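Local coordinates for thermotoga maritima TmcAL (Thermotoga maritima, PDB 5Y0T), which belongs to the HIGH nucleotidyl transferase family of the HUP clan, built on a Rossmann-like alpha/beta fold, and is modelled with adenosine-5'-rp-alpha-thio-triphosphate bound, at residues E26-D31 and V96-F101; P30-A35 and T343-E348; G81-A86 and I176-K181. All coordinates share one frame; numbering follows the deposited sequence.

In the fold
Contacts 1 and 2 begin at the junction between helix 15-28 and strand 32-38, share Pro-30 and Asp-31, and reach the same mixed sheet; their centres lie about 12 Å apart, and Ile-34 of contact 2 packs on Val-96 of contact 1. Contact 1 is buried, aliphatic groups of helix 15-28 meeting strand 98-103. Contact 2 is at the surface and polar, a tyrosine, a glutamate and a lysine joining strand 32-38 to helix 346-356. Contact 3, also buried, pairs helices 79-92 and 167-182 through a serine and a phenylalanine; helix 79-92 leads on to strand 98-103 of contact 1. Its centre is about 18 Å from that of contact 1.

Contact 1: E26-D31 and V96-F101; sequences ELVKPD and VTDVVF
Val-28 packs on Asp-98 and Val-100 in a buried helix-on-sheet contact, where the C-terminal end of helix 15-28 lies against strand 98-103 in the Rossmann-like core. The backbones come closest at Val-28 and Asp-98, whose CA atoms are 7.4 Å apart, and the contact is made by side chains alone. The two branches of Val-28 divide the work. CG1, held anti to the backbone N (chi1 170°), rests on the face of the Asp-98 carboxylate and on its CB, 3.8 Å from Asp-98 CG. CG2 meets CG2 of Val-100 at 3.7 Å, the two side chains lying flank to flank and pointing in opposite senses. The preceding residue, Leu-27, adds a looser touch, its CD2 4.5 Å from Val-100 CG2. While the methyl covers the Asp-98 carboxylate, its oxygens are engaged by other groups. Thr-97 OG1 bonds to Asp-98 OD1 at 2.8 Å, reaching it on the anti side and 25° out of the carboxylate plane; Arg-187 forms a salt bridge with the same oxygen, and His-189 NE2 hydrogen-bonds to OD2. Phe-101, next to Val-100 in the strand, touches the bound adenosine-5'-rp-alpha-thio-triphosphate. A buried carboxylate can therefore border an aliphatic surface because both oxygens have polar partners, and the nearby arginine probably favours its ionised form.

Contact 2: P30-A35 and T343-E348; sequences PDYTIA and TEKGRE
Thr-343 stands just before the turn that carries Lys-345 and Glu-348 to Tyr-32: its OG1 accepts from Gly-346 N at 2.9 Å, a capping bond with an N-H...O angle of 159°. Lys-345 then runs alongside the tyrosine, its chain bent at chi2 (68°) so that CE comes 3.7 Å from Tyr-32 CE1. The carbonyl O of Lys-345 lies near the ring plane, at the edge by CE1. Lys-345 NZ makes a weak bond to a water that donates to Asp-31 O, bridging the segments a second way. Glu-348, three residues after Lys-345, receives the phenol: Tyr-32 OH donates to Glu-348 OE1 at 2.5 Å, which accepts through its anti lone pair, with ring and carboxylate planes 89° apart. Lys-345 NZ reaches Glu-348 OE1 from the syn side at 3.1 Å in a salt bridge. Two donors thus grip OE1, and the lysine probably stabilises the negative charge. Farther along helix 346-356, Ile-349 touches Tyr-32 and Ile-34, and Met-353 touches Ile-34. The arrangement is a capped helix packed on strand 32-38 of the Rossmann-like sheet.

Contact 3: G81-A86 and I176-K181; sequences GFAFGA and IHSALK
Phe-84 and Ser-178 bury the most surface here, with Lys-181 adding a smaller share one turn farther along the second helix. The serine hydroxyl lies close against the opposite backbone: Ser-178 OG is 3.2 Å from Phe-84 CA and 3.7 Å from Ala-83 C. With OG placed beside its own backbone N (chi1 -71°), Ser-178 projects it into the interface, where it also lies near the plane of the Phe-84 ring, at its edge, and 3.6 Å from Phe-84 CB. No hydrogen bond crosses the contact. The hydroxyl instead bonds to the carbonyl O of Glu-174, one turn back in its own helix, so this buried polar atom is satisfied locally. Consistent with the small size of serine, the CA atoms of Phe-84 and Ser-178 are 5.2 Å apart. Two helices of the Rossmann-like domain, 79-92 and 167-182, cross here, their segments at -51° with axes 8.5 Å apart at closest approach. On the first helix, Ala-83 turns its CB toward the partner, and its side chain also touches Glu-174 and Tyr-175. The phenylalanine ring extends past the serine to the end of Lys-181, CE and NZ, with Lys-181 CE 4.0 Å from Phe-84 CE1. The lysine chain crosses the phenylalanine side chain at about a right angle, and its bend at chi3 (-39°) turns CE and NZ toward the CD1/CE1 side of the ring. Behind the second helix, Ile-176 and Ala-179 pack on Phe-188 of strand 187-192.

Contact 1: E26-D31 and V96-F101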
ATOM      1  N   GLU A  26     -37.524  17.692  18.721  1.00 20.80           N
ATOM      2  CA  GLU A  26     -38.864  18.171  19.037  1.00 17.23           C
ATOM      3  C   GLU A  26     -39.795  17.030  19.475  1.00 17.40           C
ATOM      4  O   GLU A  26     -40.692  17.227  20.287  1.00 22.91           O
ATOM      5  CB  GLU A  26     -39.457  18.900  17.827  1.00 19.76           C
ATOM      6  CG  GLU A  26     -38.744  20.211  17.490  1.00 25.68           C
ATOM      7  CD  GLU A  26     -38.944  21.288  18.571  1.00 35.06           C
ATOM      8  OE1 GLU A  26     -39.907  21.191  19.372  1.00 29.40           O
ATOM      9  OE2 GLU A  26     -38.135  22.235  18.617  1.00 35.77           O
ATOM     10  N   LEU A  27     -39.594  15.849  18.907  1.00 21.16           N
ATOM     11  CA  LEU A  27     -40.349  14.663  19.309  1.00 20.02           C
ATOM     12  C   LEU A  27     -40.021  14.237  20.742  1.00 21.96           C
ATOM     13  O   LEU A  27     -40.919  14.083  21.576  1.00 21.19           O
ATOM     14  CB  LEU A  27     -40.066  13.509  18.346  1.00 19.36           C
ATOM     15  CG  LEU A  27     -40.661  12.143  18.732  1.00 21.43           C
ATOM     16  CD1 LEU A  27     -42.160  12.158  18.574  1.00 21.38           C
ATOM     17  CD2 LEU A  27     -40.040  11.034  17.899  1.00 23.24           C
ATOM     18  N   VAL A  28     -38.735  14.020  21.004  1.00 19.87           N
ATOM     19  CA  VAL A  28     -38.265  13.462  22.273  1.00 22.43           C
ATOM     20  C   VAL A  28     -38.135  14.513  23.381  1.00 25.55           C
ATOM     21  O   VAL A  28     -38.266  14.192  24.564  1.00 24.94           O
ATOM     22  CB  VAL A  28     -36.914  12.735  22.040  1.00 20.34           C
ATOM     23  CG1 VAL A  28     -36.228  12.340  23.349  1.00 25.48           C
ATOM     24  CG2 VAL A  28     -37.162  11.505  21.150  1.00 22.98           C
ATOM     25  N   LYS A  29     -37.911  15.770  22.993  1.00 17.76           N
ATOM     26  CA  LYS A  29     -37.654  16.850  23.964  1.00 20.81           C
ATOM     27  C   LYS A  29     -36.556  16.474  24.949  1.00 24.82           C
ATOM     28  O   LYS A  29     -36.759  16.499  26.169  1.00 22.40           O
ATOM     29  CB  LYS A  29     -38.938  17.211  24.714  1.00 24.81           C
ATOM     30  CG  LYS A  29     -40.017  17.723  23.768  1.00 31.81           C
ATOM     31  CD  LYS A  29     -41.274  18.142  24.486  1.00 44.33           C
ATOM     32  CE  LYS A  29     -42.284  18.639  23.469  1.00 54.42           C
ATOM     33  NZ  LYS A  29     -41.618  19.514  22.447  1.00 54.25           N
ATOM     34  N   PRO A  30     -35.377  16.134  24.421  1.00 21.62           N
ATOM     35  CA  PRO A  30     -34.285  15.721  25.307  1.00 23.98           C
ATOM     36  C   PRO A  30     -33.629  16.912  25.998  1.00 23.64           C
ATOM     37  O   PRO A  30     -33.733  18.062  25.536  1.00 17.31           O
ATOM     38  CB  PRO A  30     -33.304  15.035  24.351  1.00 17.70           C
ATOM     39  CG  PRO A  30     -33.456  15.838  23.057  1.00 19.84           C
ATOM     40  CD  PRO A  30     -34.935  16.276  23.021  1.00 19.37           C
ATOM     41  N   ASP A  31     -32.967  16.634  27.117  1.00 22.36           N
ATOM     42  CA  ASP A  31     -32.168  17.642  27.807  1.00 21.66           C
ATOM     43  C   ASP A  31     -30.851  17.867  27.050  1.00 25.35           C
ATOM     44  O   ASP A  31     -30.324  18.974  27.025  1.00 22.80           O
ATOM     45  CB  ASP A  31     -31.910  17.211  29.259  1.00 17.19           C
ATOM     46  CG  ASP A  31     -33.193  17.118  30.068  1.00 31.27           C
ATOM     47  OD1 ASP A  31     -33.678  15.997  30.342  1.00 42.20           O
ATOM     48  OD2 ASP A  31     -33.744  18.174  30.388  1.00 35.45           O
ATOM     49  N   VAL A  96     -27.743   7.864  27.423  1.00 20.63           N
ATOM     50  CA  VAL A  96     -28.665   7.997  26.297  1.00 21.91           C
ATOM     51  C   VAL A  96     -29.938   7.226  26.597  1.00 22.18           C
ATOM     52  O   VAL A  96     -29.855   6.083  27.023  1.00 17.90           O
ATOM     53  CB  VAL A  96     -28.026   7.505  24.988  1.00 25.19           C
ATOM     54  CG1 VAL A  96     -29.106   7.278  23.918  1.00 17.30           C
ATOM     55  CG2 VAL A  96     -26.976   8.519  24.507  1.00 16.00           C
ATOM     56  N   THR A  97     -31.096   7.902  26.546  1.00 15.98           N
ATOM     57  CA  THR A  97     -32.374   7.231  26.803  1.00 22.46           C
ATOM     58  C   THR A  97     -33.255   6.950  25.585  1.00 25.85           C
ATOM     59  O   THR A  97     -34.120   6.063  25.630  1.00 21.56           O
ATOM     60  CB  THR A  97     -33.214   8.053  27.796  1.00 19.65           C
ATOM     61  OG1 THR A  97     -33.461   9.347  27.238  1.00 18.99           O
ATOM     62  CG2 THR A  97     -32.469   8.204  29.122  1.00 23.94           C
ATOM     63  N   ASP A  98     -32.993   7.667  24.494  1.00 20.17           N
ATOM     64  CA  ASP A  98     -33.826   7.660  23.302  1.00 24.83           C
ATOM     65  C   ASP A  98     -32.968   7.780  22.066  1.00 20.39           C
ATOM     66  O   ASP A  98     -32.069   8.609  22.010  1.00 19.89           O
ATOM     67  CB  ASP A  98     -34.838   8.816  23.287  1.00 18.64           C
ATOM     68  CG  ASP A  98     -35.885   8.715  24.374  1.00 24.77           C
ATOM     69  OD1 ASP A  98     -35.629   9.203  25.497  1.00 22.04           O
ATOM     70  OD2 ASP A  98     -36.980   8.176  24.093  1.00 20.90           O
ATOM     71  N   VAL A  99     -33.275   6.975  21.061  1.00 19.86           N
ATOM     72  CA  VAL A  99     -32.621   7.099  19.766  1.00 16.71           C
ATOM     73  C   VAL A  99     -33.678   7.239  18.679  1.00 23.99           C
ATOM     74  O   VAL A  99     -34.676   6.510  18.674  1.00 25.39           O
ATOM     75  CB  VAL A  99     -31.706   5.882  19.468  1.00 17.25           C
ATOM     76  CG1 VAL A  99     -31.306   5.856  17.993  1.00 20.65           C
ATOM     77  CG2 VAL A  99     -30.468   5.926  20.361  1.00 15.03           C
ATOM     78  N   VAL A 100     -33.469   8.200  17.785  1.00 22.25           N
ATOM     79  CA  VAL A 100     -34.382   8.479  16.684  1.00 22.13           C
ATOM     80  C   VAL A 100     -33.666   8.306  15.345  1.00 19.58           C
ATOM     81  O   VAL A 100     -32.625   8.927  15.117  1.00 19.33           O
ATOM     82  CB  VAL A 100     -34.932   9.920  16.752  1.00 20.23           C
ATOM     83  CG1 VAL A 100     -35.873  10.181  15.590  1.00 19.81           C
ATOM     84  CG2 VAL A 100     -35.635  10.176  18.086  1.00 18.01           C
ATOM     85  N   PHE A 101     -34.212   7.482  14.459  1.00 21.69           N
ATOM     86  CA  PHE A 101     -33.613   7.348  13.130  1.00 20.05           C
ATOM     87  C   PHE A 101     -34.639   7.624  12.040  1.00 20.61           C
ATOM     88  O   PHE A 101     -35.820   7.366  12.230  1.00 19.67           O
ATOM     89  CB  PHE A 101     -32.998   5.951  12.939  1.00 21.11           C
ATOM     90  CG  PHE A 101     -33.954   4.808  13.220  1.00 18.82           C
ATOM     91  CD1 PHE A 101     -33.946   4.172  14.458  1.00 23.32           C
ATOM     92  CD2 PHE A 101     -34.820   4.347  12.243  1.00 17.61           C
ATOM     93  CE1 PHE A 101     -34.819   3.123  14.721  1.00 24.42           C
ATOM     94  CE2 PHE A 101     -35.688   3.296  12.500  1.00 21.81           C
ATOM     95  CZ  PHE A 101     -35.684   2.688  13.746  1.00 20.02           C
TER

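Contact 2: P30-A35 and T343-E348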
ATOM      1  N   PRO A  30     -35.377  16.134  24.421  1.00 21.62           N
ATOM      2  CA  PRO A  30     -34.285  15.721  25.307  1.00 23.98           C
ATOM      3  C   PRO A  30     -33.629  16.912  25.998  1.00 23.64           C
ATOM      4  O   PRO A  30     -33.733  18.062  25.536  1.00 17.31           O
ATOM      5  CB  PRO A  30     -33.304  15.035  24.351  1.00 17.70           C
ATOM      6  CG  PRO A  30     -33.456  15.838  23.057  1.00 19.84           C
ATOM      7  CD  PRO A  30     -34.935  16.276  23.021  1.00 19.37           C
ATOM      8  N   ASP A  31     -32.967  16.634  27.117  1.00 22.36           N
ATOM      9  CA  ASP A  31     -32.168  17.642  27.807  1.00 21.66           C
ATOM     10  C   ASP A  31     -30.851  17.867  27.050  1.00 25.35           C
ATOM     11  O   ASP A  31     -30.324  18.974  27.025  1.00 22.80           O
ATOM     12  CB  ASP A  31     -31.910  17.211  29.259  1.00 17.19           C
ATOM     13  CG  ASP A  31     -33.193  17.118  30.068  1.00 31.27           C
ATOM     14  OD1 ASP A  31     -33.678  15.997  30.342  1.00 42.20           O
ATOM     15  OD2 ASP A  31     -33.744  18.174  30.388  1.00 35.45           O
ATOM     16  N   TYR A  32     -30.349  16.811  26.412  1.00 22.70           N
ATOM     17  CA  TYR A  32     -29.120  16.861  25.616  1.00 21.03           C
ATOM     18  C   TYR A  32     -29.236  15.952  24.408  1.00 22.77           C
ATOM     19  O   TYR A  32     -30.000  14.998  24.422  1.00 20.56           O
ATOM     20  CB  TYR A  32     -27.889  16.429  26.440  1.00 18.24           C
ATOM     21  CG  TYR A  32     -27.708  17.215  27.721  1.00 20.95           C
ATOM     22  CD1 TYR A  32     -26.965  18.402  27.737  1.00 19.41           C
ATOM     23  CD2 TYR A  32     -28.280  16.772  28.914  1.00 17.32           C
ATOM     24  CE1 TYR A  32     -26.799  19.125  28.901  1.00 19.04           C
ATOM     25  CE2 TYR A  32     -28.127  17.494  30.080  1.00 21.10           C
ATOM     26  CZ  TYR A  32     -27.385  18.666  30.062  1.00 26.40           C
ATOM     27  OH  TYR A  32     -27.238  19.373  31.217  1.00 25.79           O
ATOM     28  N   THR A  33     -28.436  16.238  23.385  1.00 21.17           N
ATOM     29  CA  THR A  33     -28.368  15.420  22.179  1.00 16.45           C
ATOM     30  C   THR A  33     -26.921  15.005  21.912  1.00 20.49           C
ATOM     31  O   THR A  33     -26.027  15.843  21.871  1.00 19.09           O
ATOM     32  CB  THR A  33     -28.917  16.187  20.966  1.00 15.91           C
ATOM     33  OG1 THR A  33     -30.294  16.493  21.200  1.00 20.09           O
ATOM     34  CG2 THR A  33     -28.797  15.370  19.689  1.00 18.67           C
ATOM     35  N   ILE A  34     -26.714  13.708  21.741  1.00 18.63           N
ATOM     36  CA  ILE A  34     -25.407  13.138  21.499  1.00 19.48           C
ATOM     37  C   ILE A  34     -25.421  12.434  20.151  1.00 22.03           C
ATOM     38  O   ILE A  34     -26.328  11.650  19.872  1.00 18.09           O
ATOM     39  CB  ILE A  34     -25.034  12.146  22.606  1.00 17.91           C
ATOM     40  CG1 ILE A  34     -24.907  12.878  23.953  1.00 18.82           C
ATOM     41  CG2 ILE A  34     -23.749  11.414  22.252  1.00 17.75           C
ATOM     42  CD1 ILE A  34     -24.746  11.917  25.133  1.00 20.56           C
ATOM     43  N   ALA A  35     -24.431  12.713  19.308  1.00 16.91           N
ATOM     44  CA  ALA A  35     -24.329  12.017  18.016  1.00 16.75           C
ATOM     45  C   ALA A  35     -23.128  11.090  18.010  1.00 19.87           C
ATOM     46  O   ALA A  35     -22.086  11.453  18.533  1.00 20.71           O
ATOM     47  CB  ALA A  35     -24.221  13.016  16.872  1.00 14.78           C
ATOM     48  N   THR A 343     -20.162  21.207  22.871  1.00 16.75           N
ATOM     49  CA  THR A 343     -20.373  22.609  23.178  1.00 16.91           C
ATOM     50  C   THR A 343     -20.234  22.916  24.664  1.00 16.84           C
ATOM     51  O   THR A 343     -20.171  22.017  25.489  1.00 21.78           O
ATOM     52  CB  THR A 343     -21.771  23.060  22.764  1.00 19.46           C
ATOM     53  OG1 THR A 343     -22.734  22.358  23.560  1.00 19.42           O
ATOM     54  CG2 THR A 343     -22.012  22.773  21.282  1.00 21.26           C
ATOM     55  N   GLU A 344     -20.280  24.198  24.997  1.00 16.06           N
ATOM     56  CA  GLU A 344     -20.306  24.626  26.393  1.00 22.72           C
ATOM     57  C   GLU A 344     -21.457  23.966  27.167  1.00 23.60           C
ATOM     58  O   GLU A 344     -21.293  23.515  28.310  1.00 20.12           O
ATOM     59  CB  GLU A 344     -20.422  26.141  26.469  1.00 22.89           C
ATOM     60  CG  GLU A 344     -20.404  26.667  27.876  1.00 30.28           C
ATOM     61  CD  GLU A 344     -20.412  28.169  27.922  1.00 37.54           C
ATOM     62  OE1 GLU A 344     -20.225  28.800  26.856  1.00 31.14           O
ATOM     63  OE2 GLU A 344     -20.605  28.711  29.028  1.00 39.60           O
ATOM     64  N   LYS A 345     -22.622  23.911  26.537  1.00 23.39           N
ATOM     65  CA  LYS A 345     -23.764  23.202  27.104  1.00 26.94           C
ATOM     66  C   LYS A 345     -23.456  21.707  27.222  1.00 25.38           C
ATOM     67  O   LYS A 345     -23.782  21.078  28.227  1.00 26.89           O
ATOM     68  CB  LYS A 345     -25.015  23.412  26.244  1.00 24.03           C
ATOM     69  CG  LYS A 345     -26.250  22.630  26.724  1.00 27.40           C
ATOM     70  CD  LYS A 345     -26.749  23.168  28.069  1.00 32.16           C
ATOM     71  CE  LYS A 345     -28.116  22.570  28.451  1.00 30.70           C
ATOM     72  NZ  LYS A 345     -28.620  23.067  29.776  1.00 35.03           N
ATOM     73  N   GLY A 346     -22.829  21.155  26.184  1.00 20.90           N
ATOM     74  CA  GLY A 346     -22.411  19.764  26.161  1.00 20.85           C
ATOM     75  C   GLY A 346     -21.545  19.329  27.331  1.00 21.35           C
ATOM     76  O   GLY A 346     -21.566  18.147  27.709  1.00 21.39           O
ATOM     77  N   ARG A 347     -20.782  20.266  27.906  1.00 22.21           N
ATOM     78  CA  ARG A 347     -19.962  19.980  29.093  1.00 21.46           C
ATOM     79  C   ARG A 347     -20.727  19.260  30.190  1.00 21.45           C
ATOM     80  O   ARG A 347     -20.200  18.355  30.847  1.00 23.71           O
ATOM     81  CB  ARG A 347     -19.413  21.268  29.721  1.00 21.95           C
ATOM     82  CG  ARG A 347     -18.309  21.978  28.954  1.00 21.73           C
ATOM     83  CD  ARG A 347     -17.997  23.292  29.704  1.00 23.50           C
ATOM     84  NE  ARG A 347     -16.835  23.990  29.166  1.00 29.59           N
ATOM     85  CZ  ARG A 347     -16.576  25.277  29.393  1.00 31.54           C
ATOM     86  NH1 ARG A 347     -17.419  26.012  30.124  1.00 28.07           N
ATOM     87  NH2 ARG A 347     -15.479  25.834  28.882  1.00 31.89           N
ATOM     88  N   GLU A 348     -21.955  19.715  30.411  1.00 21.40           N
ATOM     89  CA  GLU A 348     -22.801  19.196  31.475  1.00 23.21           C
ATOM     90  C   GLU A 348     -23.069  17.704  31.285  1.00 24.01           C
ATOM     91  O   GLU A 348     -22.981  16.937  32.249  1.00 26.83           O
ATOM     92  CB  GLU A 348     -24.120  19.975  31.538  1.00 29.02           C
ATOM     93  CG  GLU A 348     -23.931  21.474  31.798  1.00 31.42           C
ATOM     94  CD  GLU A 348     -25.183  22.294  31.515  1.00 39.99           C
ATOM     95  OE1 GLU A 348     -26.250  21.696  31.235  1.00 36.76           O
ATOM     96  OE2 GLU A 348     -25.095  23.542  31.573  1.00 42.69           O
TER
HETATM   97  O   HOH W   1     -30.725  20.939  29.142  1.00 35.78           O

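Contact 3: G81-A86 and I176-K181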
ATOM      1  N   GLY A  81     -22.987  -4.700  11.298  1.00 22.93           N
ATOM      2  CA  GLY A  81     -21.844  -4.298  12.092  1.00 18.70           C
ATOM      3  C   GLY A  81     -21.866  -2.823  12.442  1.00 26.82           C
ATOM      4  O   GLY A  81     -21.503  -2.430  13.553  1.00 23.00           O
ATOM      5  N   PHE A  82     -22.273  -2.003  11.478  1.00 22.95           N
ATOM      6  CA  PHE A  82     -22.377  -0.554  11.664  1.00 21.23           C
ATOM      7  C   PHE A  82     -23.335  -0.251  12.820  1.00 23.38           C
ATOM      8  O   PHE A  82     -23.014   0.506  13.757  1.00 19.06           O
ATOM      9  CB  PHE A  82     -22.853   0.085  10.346  1.00 20.83           C
ATOM     10  CG  PHE A  82     -23.126   1.567  10.425  1.00 21.49           C
ATOM     11  CD1 PHE A  82     -24.379   2.043  10.806  1.00 16.17           C
ATOM     12  CD2 PHE A  82     -22.154   2.483  10.057  1.00 21.70           C
ATOM     13  CE1 PHE A  82     -24.646   3.411  10.841  1.00 21.23           C
ATOM     14  CE2 PHE A  82     -22.415   3.866  10.101  1.00 24.24           C
ATOM     15  CZ  PHE A  82     -23.667   4.320  10.491  1.00 21.47           C
ATOM     16  N   ALA A  83     -24.503  -0.872  12.762  1.00 18.41           N
ATOM     17  CA  ALA A  83     -25.527  -0.653  13.770  1.00 21.79           C
ATOM     18  C   ALA A  83     -25.040  -1.121  15.129  1.00 23.09           C
ATOM     19  O   ALA A  83     -25.278  -0.472  16.142  1.00 19.23           O
ATOM     20  CB  ALA A  83     -26.819  -1.380  13.390  1.00 19.92           C
ATOM     21  N   PHE A  84     -24.351  -2.252  15.146  1.00 20.18           N
ATOM     22  CA  PHE A  84     -23.939  -2.835  16.413  1.00 21.47           C
ATOM     23  C   PHE A  84     -22.946  -1.925  17.115  1.00 25.46           C
ATOM     24  O   PHE A  84     -23.055  -1.691  18.315  1.00 19.86           O
ATOM     25  CB  PHE A  84     -23.325  -4.212  16.210  1.00 22.15           C
ATOM     26  CG  PHE A  84     -22.787  -4.820  17.479  1.00 23.08           C
ATOM     27  CD1 PHE A  84     -23.655  -5.320  18.442  1.00 22.49           C
ATOM     28  CD2 PHE A  84     -21.413  -4.906  17.697  1.00 21.76           C
ATOM     29  CE1 PHE A  84     -23.168  -5.896  19.618  1.00 26.41           C
ATOM     30  CE2 PHE A  84     -20.913  -5.480  18.864  1.00 23.17           C
ATOM     31  CZ  PHE A  84     -21.789  -5.978  19.823  1.00 26.25           C
ATOM     32  N   GLY A  85     -21.971  -1.429  16.359  1.00 21.97           N
ATOM     33  CA  GLY A  85     -21.006  -0.490  16.901  1.00 19.69           C
ATOM     34  C   GLY A  85     -21.668   0.783  17.394  1.00 22.38           C
ATOM     35  O   GLY A  85     -21.373   1.267  18.474  1.00 19.74           O
ATOM     36  N   ALA A  86     -22.581   1.327  16.600  1.00 16.82           N
ATOM     37  CA  ALA A  86     -23.209   2.585  16.941  1.00 19.87           C
ATOM     38  C   ALA A  86     -24.051   2.508  18.211  1.00 21.82           C
ATOM     39  O   ALA A  86     -23.992   3.396  19.060  1.00 19.77           O
ATOM     40  CB  ALA A  86     -24.069   3.063  15.762  1.00 19.77           C
ATOM     41  N   ILE A 176     -32.179  -1.780  16.582  1.00 18.20           N
ATOM     42  CA  ILE A 176     -33.028  -2.314  17.621  1.00 15.89           C
ATOM     43  C   ILE A 176     -32.546  -3.704  18.021  1.00 22.39           C
ATOM     44  O   ILE A 176     -32.474  -4.037  19.206  1.00 20.44           O
ATOM     45  CB  ILE A 176     -34.508  -2.361  17.156  1.00 22.97           C
ATOM     46  CG1 ILE A 176     -35.034  -0.937  16.914  1.00 24.36           C
ATOM     47  CG2 ILE A 176     -35.380  -3.064  18.186  1.00 21.97           C
ATOM     48  CD1 ILE A 176     -36.309  -0.877  16.079  1.00 24.40           C
ATOM     49  N   HIS A 177     -32.209  -4.512  17.025  1.00 18.19           N
ATOM     50  CA  HIS A 177     -31.675  -5.844  17.284  1.00 22.80           C
ATOM     51  C   HIS A 177     -30.419  -5.756  18.136  1.00 22.83           C
ATOM     52  O   HIS A 177     -30.282  -6.497  19.108  1.00 21.88           O
ATOM     53  CB  HIS A 177     -31.380  -6.572  15.977  1.00 24.10           C
ATOM     54  CG  HIS A 177     -30.891  -7.973  16.168  1.00 36.52           C
ATOM     55  ND1 HIS A 177     -30.202  -8.657  15.192  1.00 36.73           N
ATOM     56  CD2 HIS A 177     -30.984  -8.817  17.224  1.00 38.03           C
ATOM     57  CE1 HIS A 177     -29.891  -9.863  15.636  1.00 39.81           C
ATOM     58  NE2 HIS A 177     -30.357  -9.987  16.866  1.00 32.35           N
ATOM     59  N   SER A 178     -29.512  -4.840  17.785  1.00 21.34           N
ATOM     60  CA  SER A 178     -28.294  -4.605  18.570  1.00 24.59           C
ATOM     61  C   SER A 178     -28.597  -4.233  20.019  1.00 23.97           C
ATOM     62  O   SER A 178     -27.975  -4.753  20.950  1.00 20.97           O
ATOM     63  CB  SER A 178     -27.449  -3.503  17.922  1.00 24.85           C
ATOM     64  OG  SER A 178     -26.871  -3.984  16.714  1.00 21.69           O
ATOM     65  N   ALA A 179     -29.556  -3.334  20.219  1.00 19.52           N
ATOM     66  CA  ALA A 179     -29.923  -2.945  21.576  1.00 20.51           C
ATOM     67  C   ALA A 179     -30.438  -4.149  22.355  1.00 20.52           C
ATOM     68  O   ALA A 179     -30.121  -4.308  23.527  1.00 25.93           O
ATOM     69  CB  ALA A 179     -30.969  -1.861  21.549  1.00 17.84           C
ATOM     70  N   LEU A 180     -31.242  -4.992  21.699  1.00 20.30           N
ATOM     71  CA  LEU A 180     -31.736  -6.212  22.343  1.00 22.05           C
ATOM     72  C   LEU A 180     -30.562  -7.105  22.721  1.00 22.10           C
ATOM     73  O   LEU A 180     -30.480  -7.596  23.853  1.00 21.61           O
ATOM     74  CB  LEU A 180     -32.712  -6.972  21.426  1.00 20.72           C
ATOM     75  CG  LEU A 180     -34.082  -6.308  21.257  1.00 22.34           C
ATOM     76  CD1 LEU A 180     -34.970  -7.061  20.244  1.00 20.95           C
ATOM     77  CD2 LEU A 180     -34.763  -6.224  22.614  1.00 25.48           C
ATOM     78  N   LYS A 181     -29.637  -7.300  21.786  1.00 23.88           N
ATOM     79  CA  LYS A 181     -28.486  -8.166  22.062  1.00 28.48           C
ATOM     80  C   LYS A 181     -27.674  -7.702  23.262  1.00 25.23           C
ATOM     81  O   LYS A 181     -27.233  -8.522  24.067  1.00 32.49           O
ATOM     82  CB  LYS A 181     -27.560  -8.270  20.846  1.00 28.99           C
ATOM     83  CG  LYS A 181     -28.172  -8.983  19.662  1.00 41.19           C
ATOM     84  CD  LYS A 181     -27.092  -9.599  18.784  1.00 52.90           C
ATOM     85  CE  LYS A 181     -25.889  -8.682  18.663  1.00 56.56           C
ATOM     86  NZ  LYS A 181     -24.954  -9.127  17.594  1.00 57.01           N
TER